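Local coordinates for protein glutaredoxin 2 (Salmonella enterica subsp. enterica serovar Typhimurium, PDB 3IR4) that probably reduces disulfides at the expense of glutathione, which it binds between a thioredoxin-like domain and a helical glutathione-transferase-like domain, at residues R94-N97 against G98-Q102. Numbering follows the deposited sequence.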
loop_
_atom_site.group_PDB
_atom_site.type_symbol
_atom_site.label_atom_id
_atom_site.label_comp_id
_atom_site.label_asym_id
_atom_site.label_seq_id
_atom_site.Cartn_x
_atom_site.Cartn_y
_atom_site.Cartn_z
ATOM N N ARG A 94 0.002 13.641 3.312
ATOM C CA ARG A 94 1.182 13.964 4.106
ATOM C C ARG A 94 0.799 13.976 5.592
ATOM O O ARG A 94 1.460 13.357 6.430
ATOM C CB ARG A 94 1.703 15.339 3.704
ATOM C CG ARG A 94 3.066 15.703 4.292
ATOM C CD ARG A 94 3.241 17.200 4.422
ATOM N NE ARG A 94 2.270 17.680 5.410
ATOM C CZ ARG A 94 2.372 17.512 6.731
ATOM N NH1 ARG A 94 3.426 16.902 7.270
ATOM N NH2 ARG A 94 1.406 17.955 7.523
ATOM N N LYS A 95 -0.310 14.633 5.911
ATOM C CA LYS A 95 -0.796 14.738 7.294
ATOM C C LYS A 95 -1.120 13.357 7.869
ATOM O O LYS A 95 -0.624 12.983 8.925
ATOM C CB LYS A 95 -2.026 15.658 7.348
ATOM C CG LYS A 95 -2.675 15.748 8.719
ATOM C CD LYS A 95 -3.772 16.798 8.811
ATOM C CE LYS A 95 -4.945 16.459 7.937
ATOM N NZ LYS A 95 -5.465 15.080 8.133
ATOM N N VAL A 96 -1.920 12.579 7.149
ATOM C CA VAL A 96 -2.337 11.276 7.665
ATOM C C VAL A 96 -1.165 10.286 7.770
ATOM O O VAL A 96 -1.005 9.595 8.804
ATOM C CB VAL A 96 -3.522 10.716 6.864
ATOM C CG1 VAL A 96 -3.865 9.300 7.316
ATOM C CG2 VAL A 96 -4.730 11.650 7.010
ATOM N N ASN A 97 -0.335 10.206 6.723
ATOM C CA ASN A 97 0.832 9.332 6.761
ATOM C C ASN A 97 1.777 9.705 7.881
ATOM O O ASN A 97 2.576 8.881 8.304
ATOM C CB ASN A 97 1.555 9.267 5.419
ATOM C CG ASN A 97 0.874 8.322 4.434
ATOM O OD1 ASN A 97 0.562 7.173 4.756
ATOM N ND2 ASN A 97 0.708 8.777 3.203
ATOM N N GLY A 98 1.685 10.921 8.387
ATOM C CA GLY A 98 2.501 11.350 9.489
ATOM C C GLY A 98 2.184 10.683 10.819
ATOM O O GLY A 98 3.083 10.596 11.658
ATOM N N TYR A 99 0.942 10.228 11.037
ATOM C CA TYR A 99 0.556 9.562 12.310
ATOM C C TYR A 99 0.008 8.140 12.160
ATOM O O TYR A 99 -0.043 7.398 13.137
ATOM C CB TYR A 99 -0.471 10.357 13.131
ATOM C CG TYR A 99 -1.849 10.472 12.558
ATOM C CD1 TYR A 99 -2.202 11.537 11.743
ATOM C CD2 TYR A 99 -2.814 9.498 12.803
ATOM C CE1 TYR A 99 -3.502 11.660 11.219
ATOM C CE2 TYR A 99 -4.085 9.591 12.280
ATOM C CZ TYR A 99 -4.430 10.658 11.486
ATOM O OH TYR A 99 -5.707 10.720 10.974
ATOM N N VAL A 100 -0.377 7.754 10.961
ATOM C CA VAL A 100 -1.130 6.527 10.749
ATOM C C VAL A 100 -0.379 5.267 11.147
ATOM O O VAL A 100 -1.007 4.257 11.476
ATOM C CB VAL A 100 -1.648 6.440 9.300
ATOM C CG1 VAL A 100 -0.533 6.071 8.337
ATOM C CG2 VAL A 100 -2.782 5.443 9.181
ATOM N N ASN A 101 0.949 5.296 11.123
ATOM C CA ASN A 101 1.706 4.113 11.452
ATOM C C ASN A 101 1.536 3.718 12.922
ATOM O O ASN A 101 1.821 2.566 13.255
ATOM C CB ASN A 101 3.159 4.227 11.078
ATOM C CG ASN A 101 3.421 3.780 9.674
ATOM O OD1 ASN A 101 2.551 3.156 9.061
ATOM N ND2 ASN A 101 4.616 4.023 9.178
ATOM N N GLN A 102 1.084 4.635 13.787
ATOM C CA GLN A 102 0.793 4.246 15.158
ATOM C C GLN A 102 -0.382 3.273 15.208
ATOM O O GLN A 102 -0.482 2.507 16.144
ATOM C CB GLN A 102 0.567 5.445 16.033
ATOM C CG GLN A 102 1.811 6.276 16.200
ATOM C CD GLN A 102 1.702 7.327 17.276
ATOM O OE1 GLN A 102 0.617 7.742 17.673
ATOM N NE2 GLN A 102 2.842 7.775 17.756
HETATM O O HOH W 1 2.889 7.418 10.617
#
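V96 O receives two backbone N-H groups where helix 87-97 gives way to helix 101-108. V100 N lies 2.9 Å from V96 O and almost straight out from the carbonyl, a C=O...N angle of 172°, whereas Y99 N, 3.0 Å from V96 O, stands above the carbonyl plane. G98 N divides itself between R94 O and K95 O, and both bonds are weak. The regular i to i+4 pattern is mixed with i to i+3 bonds through the junction. A water joins the two helices, donating to N97 O and accepting from N101 N, where a direct i to i+4 bond is missing.

The Y99 side chain turns back over the end of helix 87-97: with CG between its backbone N and carbonyl carbon (chi1 68°), one ring face lies over V96 O, 3.7 Å from the ring plane and nearer the ring's edge than its centre. Y99 CD1 also comes within 3.5 Å of K95 O, obliquely. V100 CB sits 3.3 Å from V96 O and 4.1 Å from V96 CG1, and the V100 and N97 side chains lie side by side, pointing the same way.

Helix 143-160 lies on the tyrosine side: D153 hydrogen-bonds Y99 OH and forms a salt bridge with K95, and I150 touches V96 and Y99. L181 of helix 173-185 meets V96, N97 and V100, setting the junction against two further helices of the C-terminal domain.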